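Local coordinates for protein 5-Carboxyvanillate Decarboxylase (Novosphingobium aromaticivorans, PDB 4QRN) that probably catalyses the decarboxylation of 5-carboxyvanillate, as a manganese-binding member of the amidohydrolase family, at residues L243-T247 with I248-D252; R55-D59 with G60-K64. One frame throughout, in Å; residues are numbered along the deposited sequence.

Contact 1 of 2, residues L243-T247 with I248-D252; sequences LRLIT and IGIFD
The Phe251 ring meets Ile246 at an edge, near the ring plane, with CE2 of Phe251 3.9 Å from CG1 of Ile246; one face is covered by its chain neighbour, Ile250 CG2, 3.7 Å above the ring centre. The same Ile250 methyl reaches back to Leu245, lying 4.0 Å from its CB. It gets there because CG1 of Ile250 lies opposite the backbone N (chi1 -161°), which tucks CG2 between N and the carbonyl carbon. Gly249 ends helix 233-248 in a Schellman motif: Ile250 N donates almost straight to Leu245 O (3.1 Å), and Gly249 N to Ile246 O from above the carbonyl plane (3.0 Å). Gly249 also sits at the N-cap position of helix 250-253, so one residue joins two helices of the amidohydrolase (beta/alpha)8 barrel; its positive phi (90°) would jam a CB against the preceding carbonyl. A water donates to Ile246 O and accepts from Phe251 N, bridging the turn. Thr247 OG1 turns back to Leu243 O (3.0 Å), which also takes Thr247 N, and meets Arg290 as well. A valine in place of this threonine would probably leave the Arg290 guanidinium without its hydroxyl partner and Leu243 O with one bond fewer.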
ATOM      1  N   LEU A 243      -1.654  -0.415  10.934  1.00  6.88           N
ATOM      2  CA  LEU A 243      -2.958  -1.055  10.857  1.00  7.45           C
ATOM      3  C   LEU A 243      -3.116  -2.136  11.929  1.00  7.50           C
ATOM      4  O   LEU A 243      -4.167  -2.253  12.557  1.00  7.97           O
ATOM      5  CB  LEU A 243      -3.179  -1.622   9.461  1.00  7.23           C
ATOM      6  CG  LEU A 243      -4.549  -2.239   9.195  1.00  7.47           C
ATOM      7  CD1 LEU A 243      -5.697  -1.261   9.465  1.00  8.60           C
ATOM      8  CD2 LEU A 243      -4.626  -2.745   7.751  1.00  8.28           C
ATOM      9  N   ARG A 244      -2.076  -2.945  12.162  1.00  7.20           N
ATOM     10  CA  ARG A 244      -2.053  -3.986  13.210  0.53  7.96           C
ATOM     11  C   ARG A 244      -2.317  -3.379  14.579  1.00  7.25           C
ATOM     12  O   ARG A 244      -3.025  -3.933  15.407  1.00  7.83           O
ATOM     13  CB  ARG A 244      -0.675  -4.689  13.257  0.53  8.60           C
ATOM     14  CG  ARG A 244      -0.509  -5.766  12.184  0.53  8.64           C
ATOM     15  CD  ARG A 244       0.818  -6.531  12.207  0.53  8.99           C
ATOM     16  NE  ARG A 244       1.058  -7.233  13.462  0.53  9.58           N
ATOM     17  CZ  ARG A 244       1.626  -8.434  13.579  0.53  9.50           C
ATOM     18  NH1 ARG A 244       1.840  -8.928  14.783  0.53  9.57           N
ATOM     19  NH2 ARG A 244       1.972  -9.153  12.515  0.53  9.89           N
ATOM     20  N   LEU A 245      -1.684  -2.237  14.829  1.00  7.03           N
ATOM     21  CA  LEU A 245      -1.879  -1.572  16.106  1.00  7.60           C
ATOM     22  C   LEU A 245      -3.298  -1.027  16.259  1.00  7.39           C
ATOM     23  O   LEU A 245      -3.912  -1.158  17.327  1.00  8.05           O
ATOM     24  CB  LEU A 245      -0.860  -0.456  16.272  1.00  7.76           C
ATOM     25  CG  LEU A 245       0.517  -0.948  16.694  1.00  7.79           C
ATOM     26  CD1 LEU A 245       1.575   0.132  16.456  1.00  8.32           C
ATOM     27  CD2 LEU A 245       0.510  -1.359  18.172  1.00  8.49           C
ATOM     28  N   ILE A 246      -3.837  -0.425  15.198  1.00  7.48           N
ATOM     29  CA  ILE A 246      -5.210   0.060  15.279  1.00  8.00           C
ATOM     30  C   ILE A 246      -6.144  -1.116  15.558  1.00  8.32           C
ATOM     31  O   ILE A 246      -6.999  -1.052  16.455  1.00  9.27           O
ATOM     32  CB  ILE A 246      -5.608   0.794  13.985  1.00  8.68           C
ATOM     33  CG1 ILE A 246      -4.804   2.099  13.828  1.00  9.38           C
ATOM     34  CG2 ILE A 246      -7.113   1.047  13.967  1.00 10.30           C
ATOM     35  CD1 ILE A 246      -4.924   2.718  12.463  1.00 10.31           C
ATOM     36  N   THR A 247      -5.986  -2.211  14.825  1.00  8.39           N
ATOM     37  CA  THR A 247      -6.947  -3.295  14.906  1.00  8.64           C
ATOM     38  C   THR A 247      -6.783  -4.178  16.137  1.00  8.76           C
ATOM     39  O   THR A 247      -7.723  -4.891  16.487  1.00  9.01           O
ATOM     40  CB  THR A 247      -7.005  -4.120  13.614  1.00  9.31           C
ATOM     41  OG1 THR A 247      -5.718  -4.692  13.340  1.00  9.79           O
ATOM     42  CG2 THR A 247      -7.463  -3.244  12.441  1.00 10.66           C
ATOM     43  N   ILE A 248      -5.635  -4.116  16.822  1.00  8.98           N
ATOM     44  CA  ILE A 248      -5.516  -4.776  18.124  1.00  9.71           C
ATOM     45  C   ILE A 248      -6.166  -3.942  19.221  1.00  9.84           C
ATOM     46  O   ILE A 248      -6.310  -4.396  20.353  1.00 10.91           O
ATOM     47  CB  ILE A 248      -4.032  -5.111  18.479  1.00  9.69           C
ATOM     48  CG1 ILE A 248      -3.936  -6.315  19.428  1.00 10.74           C
ATOM     49  CG2 ILE A 248      -3.288  -3.911  19.066  1.00  9.96           C
ATOM     50  CD1 ILE A 248      -4.415  -7.613  18.803  1.00 12.26           C
ATOM     51  N   GLY A 249      -6.556  -2.713  18.907  1.00  9.40           N
ATOM     52  CA  GLY A 249      -7.218  -1.851  19.874  1.00  9.83           C
ATOM     53  C   GLY A 249      -6.292  -0.983  20.694  1.00  8.85           C
ATOM     54  O   GLY A 249      -6.671  -0.571  21.788  1.00  9.67           O
ATOM     55  N   ILE A 250      -5.119  -0.633  20.167  1.00  8.74           N
ATOM     56  CA  ILE A 250      -4.165   0.110  20.970  1.00  8.66           C
ATOM     57  C   ILE A 250      -4.749   1.434  21.463  1.00  8.57           C
ATOM     58  O   ILE A 250      -4.403   1.874  22.564  1.00  9.41           O
ATOM     59  CB  ILE A 250      -2.814   0.323  20.218  1.00  9.53           C
ATOM     60  CG1 ILE A 250      -1.681   0.662  21.184  1.00 11.25           C
ATOM     61  CG2 ILE A 250      -2.924   1.424  19.173  1.00  9.96           C
ATOM     62  CD1 ILE A 250      -1.285  -0.484  22.060  1.00 12.35           C
ATOM     63  N   PHE A 251      -5.605   2.066  20.660  1.00  8.54           N
ATOM     64  CA  PHE A 251      -6.137   3.366  21.050  1.00  9.12           C
ATOM     65  C   PHE A 251      -7.371   3.265  21.933  1.00 10.01           C
ATOM     66  O   PHE A 251      -7.805   4.280  22.484  1.00 11.21           O
ATOM     67  CB  PHE A 251      -6.437   4.214  19.826  1.00  9.02           C
ATOM     68  CG  PHE A 251      -5.231   4.505  18.991  1.00  8.83           C
ATOM     69  CD1 PHE A 251      -4.092   5.079  19.551  1.00  8.78           C
ATOM     70  CD2 PHE A 251      -5.216   4.186  17.650  1.00  8.80           C
ATOM     71  CE1 PHE A 251      -2.972   5.377  18.762  1.00  8.67           C
ATOM     72  CE2 PHE A 251      -4.096   4.488  16.851  1.00  9.11           C
ATOM     73  CZ  PHE A 251      -2.967   5.065  17.418  1.00  9.05           C
ATOM     74  N   ASP A 252      -7.935   2.064  22.080  1.00 10.20           N
ATOM     75  CA  ASP A 252      -8.911   1.847  23.138  1.00 10.46           C
ATOM     76  C   ASP A 252      -8.198   1.629  24.473  1.00 10.73           C
ATOM     77  O   ASP A 252      -8.654   2.079  25.518  1.00 12.16           O
ATOM     78  CB  ASP A 252      -9.806   0.639  22.800  1.00 10.90           C
ATOM     79  CG  ASP A 252     -10.750   0.899  21.634  1.00 11.07           C
ATOM     80  OD1 ASP A 252     -10.886   2.073  21.215  1.00 11.57           O
ATOM     81  OD2 ASP A 252     -11.371  -0.077  21.155  1.00 12.78           O
TER
HETATM   82  O   HOH W   1      -7.247   1.155  18.251  1.00 10.04           O

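Contact 2 of 2, residues R55-D59 with G60-K64; sequences RMIRD and GTADK
Gly60, Thr61 and Met56 carry this turn, with Met56 O at its middle. Ala62 N donates to that oxygen from well above the carbonyl plane (3.0 Å), and Thr61 N adds a weak, bent bond to it. Thr61 lies across the Met56 side chain at about a right angle, its OG1 3.6 Å from Met56 CB. Farther out, the bend at chi3 (62°) turns the Met56 methyl toward the chain on the other side of the turn, where CE comes 3.9 Å from Thr61 O. Gly60 makes the reversal possible: with phi at 82° it leaves the helix, and any CB would clash with Asp59 O. The result is a Schellman motif closing helix 47-59, in which the weak Thr61 N bond to Met56 O is joined by a long, weak one from Gly60 N to Ile57 O. Over it lies an Asx turn. Asp59 folds its carboxylate between its own N and carbonyl carbon (chi1 75°), so that OD1 accepts Thr61 N nearly along the C-O axis (3.0 Å) and Thr61 OG1 on the syn lone pair (2.7 Å). Ala62 points its methyl toward helix 47-59, 3.8 Å from Ile57 CG1 and 3.9 Å from Met56 CB. Just beyond, Asp63 OD1 caps Met66 N at the start of helix 64-75.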
ATOM      1  N   ARG A  55      29.432  -4.986  10.100  1.00 10.93           N
ATOM      2  CA  ARG A  55      29.872  -6.203  10.776  1.00 11.77           C
ATOM      3  C   ARG A  55      28.850  -7.323  10.602  1.00 11.67           C
ATOM      4  O   ARG A  55      29.222  -8.476  10.340  1.00 12.05           O
ATOM      5  CB  ARG A  55      30.096  -5.902  12.261  1.00 12.52           C
ATOM      6  CG  ARG A  55      30.698  -7.050  13.050  1.00 13.32           C
ATOM      7  CD  ARG A  55      30.651  -6.731  14.530  1.00 14.42           C
ATOM      8  NE  ARG A  55      29.325  -6.974  15.091  1.00 15.01           N
ATOM      9  CZ  ARG A  55      28.795  -6.289  16.097  1.00 14.66           C
ATOM     10  NH1 ARG A  55      29.418  -5.245  16.625  1.00 15.43           N
ATOM     11  NH2 ARG A  55      27.606  -6.625  16.573  1.00 15.60           N
ATOM     12  N   MET A  56      27.566  -6.998  10.755  1.00 10.96           N
ATOM     13  CA  MET A  56      26.501  -7.989  10.630  1.00 11.19           C
ATOM     14  C   MET A  56      26.380  -8.487   9.201  1.00 11.30           C
ATOM     15  O   MET A  56      26.100  -9.672   8.962  1.00 11.77           O
ATOM     16  CB  MET A  56      25.167  -7.369  11.074  1.00 11.13           C
ATOM     17  CG  MET A  56      25.145  -7.084  12.566  1.00 11.20           C
ATOM     18  SD  MET A  56      23.616  -6.283  13.127  1.00 11.21           S
ATOM     19  CE  MET A  56      22.374  -7.501  12.725  1.00 11.88           C
ATOM     20  N   ILE A  57      26.607  -7.602   8.235  1.00 10.98           N
ATOM     21  CA  ILE A  57      26.607  -8.026   6.843  1.00 12.27           C
ATOM     22  C   ILE A  57      27.778  -8.990   6.595  1.00 13.52           C
ATOM     23  O   ILE A  57      27.609 -10.057   5.985  1.00 14.25           O
ATOM     24  CB  ILE A  57      26.625  -6.822   5.899  1.00 12.48           C
ATOM     25  CG1 ILE A  57      25.303  -6.041   6.038  1.00 12.33           C
ATOM     26  CG2 ILE A  57      26.853  -7.268   4.449  1.00 13.85           C
ATOM     27  CD1 ILE A  57      25.344  -4.665   5.389  1.00 12.78           C
ATOM     28  N   ARG A  58      28.958  -8.637   7.105  1.00 15.53           N
ATOM     29  CA  ARG A  58      30.151  -9.460   6.904  0.68 16.52           C
ATOM     30  C   ARG A  58      30.008 -10.825   7.563  1.00 17.39           C
ATOM     31  O   ARG A  58      30.470 -11.835   7.012  1.00 18.80           O
ATOM     32  CB  ARG A  58      31.385  -8.775   7.490  0.68 18.18           C
ATOM     33  CG  ARG A  58      31.919  -7.590   6.718  0.68 22.95           C
ATOM     34  CD  ARG A  58      33.352  -7.256   7.153  0.68 26.38           C
ATOM     35  NE  ARG A  58      33.507  -7.197   8.612  0.68 27.96           N
ATOM     36  CZ  ARG A  58      33.355  -6.100   9.356  0.68 28.38           C
ATOM     37  NH1 ARG A  58      33.033  -4.932   8.803  0.68 26.97           N
ATOM     38  NH2 ARG A  58      33.528  -6.174  10.670  0.68 29.27           N
ATOM     39  N   ASP A  59      29.385 -10.871   8.741  1.00 16.05           N
ATOM     40  CA  ASP A  59      29.331 -12.136   9.478  1.00 16.74           C
ATOM     41  C   ASP A  59      28.060 -12.946   9.225  1.00 16.80           C
ATOM     42  O   ASP A  59      27.909 -14.032   9.773  1.00 18.18           O
ATOM     43  CB  ASP A  59      29.643 -11.967  10.975  1.00 18.12           C
ATOM     44  CG  ASP A  59      28.527 -11.342  11.764  1.00 18.15           C
ATOM     45  OD1 ASP A  59      27.395 -11.212  11.263  1.00 17.06           O
ATOM     46  OD2 ASP A  59      28.790 -11.008  12.939  1.00 19.58           O
ATOM     47  N   GLY A  60      27.189 -12.455   8.353  1.00 16.02           N
ATOM     48  CA  GLY A  60      26.004 -13.204   7.972  1.00 15.99           C
ATOM     49  C   GLY A  60      24.828 -13.120   8.927  1.00 15.35           C
ATOM     50  O   GLY A  60      23.841 -13.813   8.724  1.00 17.46           O
ATOM     51  N   THR A  61      24.891 -12.263   9.940  1.00 13.82           N
ATOM     52  CA  THR A  61      23.783 -12.150  10.877  1.00 13.66           C
ATOM     53  C   THR A  61      22.810 -11.029  10.495  1.00 12.97           C
ATOM     54  O   THR A  61      21.721 -10.938  11.064  1.00 14.40           O
ATOM     55  CB  THR A  61      24.260 -11.928  12.316  1.00 14.39           C
ATOM     56  OG1 THR A  61      25.028 -10.716  12.397  1.00 13.85           O
ATOM     57  CG2 THR A  61      25.102 -13.108  12.821  1.00 15.84           C
ATOM     58  N   ALA A  62      23.184 -10.190   9.534  1.00 11.26           N
ATOM     59  CA  ALA A  62      22.257  -9.193   8.971  1.00 10.42           C
ATOM     60  C   ALA A  62      21.109  -9.874   8.254  1.00 10.52           C
ATOM     61  O   ALA A  62      21.325 -10.868   7.531  1.00 11.43           O
ATOM     62  CB  ALA A  62      23.001  -8.349   7.989  1.00 10.76           C
ATOM     63  N   ASP A  63      19.896  -9.345   8.426  1.00 10.03           N
ATOM     64  CA  ASP A  63      18.768  -9.839   7.664  1.00  9.55           C
ATOM     65  C   ASP A  63      18.844  -9.322   6.235  1.00  8.87           C
ATOM     66  O   ASP A  63      19.709  -8.517   5.889  1.00  8.56           O
ATOM     67  CB  ASP A  63      17.419  -9.599   8.379  1.00  9.73           C
ATOM     68  CG  ASP A  63      16.949  -8.153   8.415  1.00  9.76           C
ATOM     69  OD1 ASP A  63      17.591  -7.237   7.838  1.00 10.08           O
ATOM     70  OD2 ASP A  63      15.897  -7.938   9.063  1.00  9.60           O
ATOM     71  N   LYS A  64      17.971  -9.820   5.366  1.00  8.62           N
ATOM     72  CA  LYS A  64      18.061  -9.435   3.964  1.00  8.85           C
ATOM     73  C   LYS A  64      17.840  -7.943   3.764  1.00  8.11           C
ATOM     74  O   LYS A  64      18.447  -7.320   2.884  1.00  8.46           O
ATOM     75  CB  LYS A  64      17.051 -10.228   3.128  1.00  9.78           C
ATOM     76  CG  LYS A  64      17.395 -11.720   3.055  1.00 11.50           C
ATOM     77  CD  LYS A  64      16.453 -12.441   2.103  1.00 13.39           C
ATOM     78  CE  LYS A  64      16.733 -13.916   2.008  1.00 15.40           C
ATOM     79  NZ  LYS A  64      16.035 -14.478   0.833  1.00 18.53           N
TER

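How the contacts relate
Contacts 1 and 2 each end a helix at a glycine in a Schellman motif; their centres are 33 Å apart and their nearest atoms about 14 Å. Contact 2 comes first in the chain and joins helix 47-59, which follows the strand bearing the manganese ligand Glu41, to helix 64-75, which carries the pocket residues Leu69 and Tyr73. Contact 1 leads from helix 233-248 toward strand 259-261 and is largely buried, where Arg244 makes salt bridges to Asp189 and to Glu224 of the second subunit; contact 2 is at the surface. Neither touches the ligand: the Ile57 side chain is about 12 Å from a bound nitrobenzoate, and Leu245's about 12 Å from that of the metal ligand His210.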